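Local coordinates for protein RavO (Legionella pneumophila subsp. pneumophila, PDB 6DM4) that binds a tyrosine-phosphorylated peptide of human Shc1 through its SH2 domain, and so probably recognises host phosphoproteins, at residues K7-I12 and Y73-N78; E80-N85 and N89-I94. One frame throughout, in Å; residues are numbered along the deposited sequence.

Contact 1: K7-I12 and Y73-N78; sequences KVMEEI and YGINKN
Ile75 carries this contact from the strand side, pointing its side chain at Val8, Met9 and Ile12 on one face of the helix. CB itself stays back, and the two branches leaving it divide the work. The CG2 methyl sits anti to the backbone N and lies against Val8, 4.1 Å from CG1 of that valine. The other branch starts at CG1, beside the backbone N, and is extended from CA (chi2 162°), which carries CD1 out to the end of the side chain and into the helix surface. There CD1 has three neighbours: CG1 of Val8 at 3.8 Å, CD1 of Ile12 at 3.7 Å and, more loosely, CG of Met9 at 4.4 Å. The ends of Ile12 and Ile75 meet head on, while Val8 and Ile75 pass alongside with opposite headings.

The helix and strand axes run at 146° to each other and stay 10.1 Å apart at their closest, a spacing bridged by side chains rather than backbone. This is helix-on-sheet packing in the SH2 fold: helix 4-13 lies on the central antiparallel sheet, and Val8 and Ile12 also touch Val101 and Leu105 of helix 101-119. Ile75 additionally leans on Leu81 of the next strand.

Away from this apolar patch, Lys7 NZ forms a salt bridge with Glu10 OE1 (2.7 Å), approaching from above the carboxylate plane, 51° out of it. The other oxygen of Glu10, OE2, is gripped by Arg23 and Tyr18 of the second subunit, so the carboxylate is held at both oxygens and would be expected to remain ionised.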
loop_
_atom_site.group_PDB
_atom_site.type_symbol
_atom_site.label_atom_id
_atom_site.label_comp_id
_atom_site.label_asym_id
_atom_site.label_seq_id
_atom_site.Cartn_x
_atom_site.Cartn_y
_atom_site.Cartn_z
ATOM N N LYS A 7 -2.134 4.699 6.852
ATOM C CA LYS A 7 -1.810 3.551 7.692
ATOM C C LYS A 7 -2.703 2.359 7.363
ATOM O O LYS A 7 -2.245 1.210 7.397
ATOM C CB LYS A 7 -1.919 3.923 9.169
ATOM C CG LYS A 7 -0.999 5.059 9.594
ATOM C CD LYS A 7 0.411 4.875 9.051
ATOM C CE LYS A 7 1.129 3.698 9.698
ATOM N NZ LYS A 7 2.367 3.360 8.944
ATOM N N VAL A 8 -3.975 2.607 7.036
ATOM C CA VAL A 8 -4.856 1.516 6.628
ATOM C C VAL A 8 -4.423 0.961 5.276
ATOM O O VAL A 8 -4.421 -0.257 5.062
ATOM C CB VAL A 8 -6.322 1.986 6.604
ATOM C CG1 VAL A 8 -7.243 0.852 6.170
ATOM C CG2 VAL A 8 -6.738 2.509 7.974
ATOM N N MET A 9 -4.045 1.844 4.347
ATOM C CA MET A 9 -3.552 1.393 3.051
ATOM C C MET A 9 -2.267 0.597 3.203
ATOM O O MET A 9 -2.073 -0.417 2.522
ATOM C CB MET A 9 -3.323 2.587 2.128
ATOM C CG MET A 9 -4.598 3.219 1.614
ATOM S SD MET A 9 -4.258 4.808 0.846
ATOM C CE MET A 9 -2.814 4.412 -0.131
ATOM N N GLU A 10 -1.372 1.049 4.085
ATOM C CA GLU A 10 -0.155 0.297 4.373
ATOM C C GLU A 10 -0.487 -1.120 4.814
ATOM O O GLU A 10 0.096 -2.091 4.317
ATOM C CB GLU A 10 0.668 1.018 5.448
ATOM C CG GLU A 10 2.073 0.448 5.670
ATOM C CD GLU A 10 2.673 0.865 7.013
ATOM O OE1 GLU A 10 1.942 0.834 8.024
ATOM O OE2 GLU A 10 3.867 1.227 7.066
ATOM N N GLU A 11 -1.431 -1.256 5.748
ATOM C CA GLU A 11 -1.786 -2.571 6.270
ATOM C C GLU A 11 -2.293 -3.484 5.161
ATOM O O GLU A 11 -1.986 -4.680 5.143
ATOM C CB GLU A 11 -2.841 -2.423 7.369
ATOM C CG GLU A 11 -2.315 -2.679 8.775
ATOM C CD GLU A 11 -3.369 -2.462 9.848
ATOM O OE1 GLU A 11 -3.735 -1.295 10.105
ATOM O OE2 GLU A 11 -3.833 -3.460 10.439
ATOM N N ILE A 12 -3.061 -2.935 4.220
ATOM C CA ILE A 12 -3.623 -3.750 3.145
ATOM C C ILE A 12 -2.562 -4.072 2.101
ATOM O O ILE A 12 -2.395 -5.230 1.700
ATOM C CB ILE A 12 -4.837 -3.039 2.513
ATOM C CG1 ILE A 12 -5.971 -2.902 3.530
ATOM C CG2 ILE A 12 -5.338 -3.787 1.262
ATOM C CD1 ILE A 12 -7.190 -2.194 2.978
ATOM N N TYR A 73 -14.760 -2.808 -1.075
ATOM C CA TYR A 73 -14.541 -2.085 0.169
ATOM C C TYR A 73 -14.054 -0.675 -0.130
ATOM O O TYR A 73 -13.474 -0.410 -1.188
ATOM C CB TYR A 73 -13.519 -2.803 1.064
ATOM C CG TYR A 73 -13.970 -4.179 1.484
ATOM C CD1 TYR A 73 -14.878 -4.348 2.524
ATOM C CD2 TYR A 73 -13.500 -5.306 0.835
ATOM C CE1 TYR A 73 -15.295 -5.606 2.905
ATOM C CE2 TYR A 73 -13.912 -6.567 1.203
ATOM C CZ TYR A 73 -14.809 -6.714 2.230
ATOM O OH TYR A 73 -15.216 -7.978 2.590
ATOM N N GLY A 74 -14.285 0.225 0.816
ATOM C CA GLY A 74 -13.836 1.598 0.681
ATOM C C GLY A 74 -13.220 2.092 1.972
ATOM O O GLY A 74 -13.641 1.714 3.067
ATOM N N ILE A 75 -12.208 2.946 1.828
ATOM C CA ILE A 75 -11.544 3.606 2.947
ATOM C C ILE A 75 -11.701 5.109 2.765
ATOM O O ILE A 75 -11.323 5.649 1.718
ATOM C CB ILE A 75 -10.051 3.232 3.031
ATOM C CG1 ILE A 75 -9.857 1.719 2.952
ATOM C CG2 ILE A 75 -9.425 3.799 4.308
ATOM C CD1 ILE A 75 -8.427 1.317 2.605
ATOM N N ASN A 76 -12.238 5.788 3.776
ATOM C CA ASN A 76 -12.429 7.224 3.651
ATOM C C ASN A 76 -11.171 7.964 4.109
ATOM O O ASN A 76 -10.197 7.359 4.558
ATOM C CB ASN A 76 -13.694 7.680 4.394
ATOM C CG ASN A 76 -13.585 7.607 5.923
ATOM O OD1 ASN A 76 -12.503 7.543 6.507
ATOM N ND2 ASN A 76 -14.740 7.648 6.575
ATOM N N LYS A 77 -11.203 9.299 4.003
ATOM C CA LYS A 77 -10.014 10.111 4.262
ATOM C C LYS A 77 -9.507 9.957 5.691
ATOM O O LYS A 77 -8.305 10.108 5.941
ATOM C CB LYS A 77 -10.302 11.586 3.976
ATOM C CG LYS A 77 -10.790 11.885 2.567
ATOM C CD LYS A 77 -9.659 11.817 1.556
ATOM C CE LYS A 77 -10.083 11.060 0.306
ATOM N NZ LYS A 77 -9.286 11.465 -0.886
ATOM N N ASN A 78 -10.396 9.680 6.642
ATOM C CA ASN A 78 -9.997 9.506 8.030
ATOM C C ASN A 78 -9.787 8.040 8.407
ATOM O O ASN A 78 -9.768 7.713 9.597
ATOM C CB ASN A 78 -11.018 10.171 8.959
ATOM C CG ASN A 78 -11.181 11.658 8.673
ATOM O OD1 ASN A 78 -10.222 12.427 8.780
ATOM N ND2 ASN A 78 -12.396 12.072 8.331
#

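Contact 2: E80-N85 and N89-I94; sequences ELFSIN and NKVTPI
Ser83 and Thr92 form the central hydrogen-bonded pair of this antiparallel contact. Ser83 N donates to Thr92 O at 2.8 Å, and Thr92 N returns the bond to Ser83 O at the same 2.8 Å. Farther along, Asn85 N reaches Lys90 O (3.0 Å) and Asn89 N reaches Asn85 O (2.6 Å). At the other end Ile94 N bonds to Leu81 O, while one water accepts from Leu81 N and donates to Ile94 O, joining the two strands there.

Strands 81-84 and 91-94 are thus the arms of a beta hairpin at one edge of the SH2 sheet. In its turn Asn85 OD1 takes the amides of Ala87 and Ser88, the first of these making an Asx turn, and Asn89 adopts a left-handed backbone conformation. Asn85 also packs on the backbone of the bound peptide, and Lys90 on one of its polar side chains.

Apolar packing occupies both faces. On one, Ile84 and Val91 run alongside each other in the same direction, with their CG1 atoms 3.8 Å apart; Phe82 and Pro93 run at a slant, the ring's CD2 coming 3.5 Å from Pro93 CA. Tyr55 meets the Phe82 ring edge-to-face. On the opposite face Leu81 CD2 touches Ile94 CG2 at 3.9 Å, and Ile94 CD1, anti to its own CA (chi2 176°), reaches Ser83 CB (4.0 Å).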
loop_
_atom_site.group_PDB
_atom_site.type_symbol
_atom_site.label_atom_id
_atom_site.label_comp_id
_atom_site.label_asym_id
_atom_site.label_seq_id
_atom_site.Cartn_x
_atom_site.Cartn_y
_atom_site.Cartn_z
ATOM N N GLU A 80 -11.560 5.196 7.920
ATOM C CA GLU A 80 -12.662 4.302 8.246
ATOM C C GLU A 80 -12.937 3.345 7.091
ATOM O O GLU A 80 -12.886 3.736 5.921
ATOM C CB GLU A 80 -13.920 5.110 8.552
ATOM C CG GLU A 80 -13.767 6.089 9.696
ATOM C CD GLU A 80 -15.107 6.607 10.168
ATOM O OE1 GLU A 80 -15.532 6.229 11.279
ATOM O OE2 GLU A 80 -15.738 7.381 9.417
ATOM N N LEU A 81 -13.242 2.093 7.430
ATOM C CA LEU A 81 -13.500 1.038 6.458
ATOM C C LEU A 81 -14.998 0.848 6.251
ATOM O O LEU A 81 -15.799 1.011 7.177
ATOM C CB LEU A 81 -12.866 -0.281 6.909
ATOM C CG LEU A 81 -12.923 -1.477 5.953
ATOM C CD1 LEU A 81 -12.230 -1.169 4.628
ATOM C CD2 LEU A 81 -12.317 -2.711 6.609
ATOM N N PHE A 82 -15.370 0.513 5.016
ATOM C CA PHE A 82 -16.765 0.324 4.642
ATOM C C PHE A 82 -16.864 -0.779 3.600
ATOM O O PHE A 82 -15.997 -0.897 2.731
ATOM C CB PHE A 82 -17.386 1.603 4.062
ATOM C CG PHE A 82 -17.276 2.804 4.962
ATOM C CD1 PHE A 82 -16.116 3.562 4.993
ATOM C CD2 PHE A 82 -18.337 3.181 5.763
ATOM C CE1 PHE A 82 -16.014 4.669 5.819
ATOM C CE2 PHE A 82 -18.242 4.288 6.596
ATOM C CZ PHE A 82 -17.081 5.033 6.622
ATOM N N SER A 83 -17.921 -1.580 3.689
ATOM C CA SER A 83 -18.326 -2.436 2.585
ATOM C C SER A 83 -19.278 -1.643 1.702
ATOM O O SER A 83 -20.068 -0.833 2.195
ATOM C CB SER A 83 -19.001 -3.711 3.094
ATOM O OG SER A 83 -20.275 -3.424 3.639
ATOM N N ILE A 84 -19.198 -1.863 0.393
ATOM C CA ILE A 84 -19.884 -0.995 -0.556
ATOM C C ILE A 84 -20.757 -1.837 -1.474
ATOM O O ILE A 84 -20.265 -2.753 -2.141
ATOM C CB ILE A 84 -18.893 -0.140 -1.360
ATOM C CG1 ILE A 84 -18.280 0.910 -0.427
ATOM C CG2 ILE A 84 -19.600 0.530 -2.530
ATOM C CD1 ILE A 84 -17.027 1.533 -0.938
ATOM N N ASN A 85 -22.052 -1.532 -1.492
ATOM C CA ASN A 85 -22.974 -2.144 -2.440
ATOM C C ASN A 85 -22.705 -1.591 -3.835
ATOM O O ASN A 85 -22.917 -0.402 -4.086
ATOM C CB ASN A 85 -24.412 -1.858 -2.012
ATOM C CG ASN A 85 -25.426 -2.654 -2.802
ATOM O OD1 ASN A 85 -25.562 -2.480 -4.012
ATOM N ND2 ASN A 85 -26.151 -3.529 -2.118
ATOM N N ASN A 89 -24.099 1.850 -4.579
ATOM C CA ASN A 89 -22.974 2.608 -4.039
ATOM C C ASN A 89 -23.220 3.107 -2.620
ATOM O O ASN A 89 -22.474 3.967 -2.134
ATOM C CB ASN A 89 -22.585 3.766 -4.962
ATOM C CG ASN A 89 -21.794 3.296 -6.170
ATOM O OD1 ASN A 89 -21.465 4.083 -7.057
ATOM N ND2 ASN A 89 -21.484 2.004 -6.208
ATOM N N LYS A 90 -24.229 2.575 -1.933
ATOM C CA LYS A 90 -24.392 2.850 -0.512
ATOM C C LYS A 90 -23.320 2.121 0.291
ATOM O O LYS A 90 -22.930 0.995 -0.034
ATOM C CB LYS A 90 -25.787 2.441 -0.035
ATOM C CG LYS A 90 -26.923 3.298 -0.591
ATOM C CD LYS A 90 -28.293 2.757 -0.178
ATOM C CE LYS A 90 -28.731 1.592 -1.047
ATOM N NZ LYS A 90 -28.985 0.361 -0.260
ATOM N N VAL A 91 -22.834 2.777 1.343
ATOM C CA VAL A 91 -21.724 2.263 2.134
ATOM C C VAL A 91 -22.253 1.713 3.450
ATOM O O VAL A 91 -23.315 2.104 3.942
ATOM C CB VAL A 91 -20.644 3.337 2.382
ATOM C CG1 VAL A 91 -20.101 3.852 1.063
ATOM C CG2 VAL A 91 -21.212 4.484 3.217
ATOM N N THR A 92 -21.491 0.781 4.023
ATOM C CA THR A 92 -21.817 0.173 5.307
ATOM C C THR A 92 -20.558 0.075 6.160
ATOM O O THR A 92 -19.593 -0.595 5.769
ATOM C CB THR A 92 -22.442 -1.212 5.124
ATOM O OG1 THR A 92 -23.741 -1.077 4.533
ATOM C CG2 THR A 92 -22.575 -1.912 6.472
ATOM N N PRO A 93 -20.539 0.711 7.329
ATOM C CA PRO A 93 -19.297 0.790 8.106
ATOM C C PRO A 93 -18.882 -0.557 8.673
ATOM O O PRO A 93 -19.711 -1.397 9.033
ATOM C CB PRO A 93 -19.640 1.782 9.225
ATOM C CG PRO A 93 -21.125 1.698 9.362
ATOM C CD PRO A 93 -21.650 1.432 7.975
ATOM N N ILE A 94 -17.567 -0.749 8.745
ATOM C CA ILE A 94 -16.948 -1.950 9.290
ATOM C C ILE A 94 -16.012 -1.517 10.409
ATOM O O ILE A 94 -15.074 -0.747 10.172
ATOM C CB ILE A 94 -16.172 -2.729 8.216
ATOM C CG1 ILE A 94 -17.121 -3.361 7.199
ATOM C CG2 ILE A 94 -15.306 -3.788 8.856
ATOM C CD1 ILE A 94 -16.396 -4.065 6.060
HETATM O O HOH W 1 -13.295 1.295 10.064
#

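In the fold
Contact 1 and contact 2 lie in series along the chain, their centres about 12 Å apart, and join through neighbouring strands of one antiparallel sheet. The seam is direct: Gly74 N, in contact 1, lies 2.8 Å from Phe82 O in contact 2, a probable hydrogen bond, and Asn76 ND2 packs 3.3 Å from Phe82 CE1. Asn76 OD1 also accepts from Glu80 N, bridging the turn between the two strands. Their surroundings differ. Contact 1 carries the N-terminal helix and is approached by the second subunit, whereas contact 2 is a hairpin with the bound phosphopeptide at its turn end.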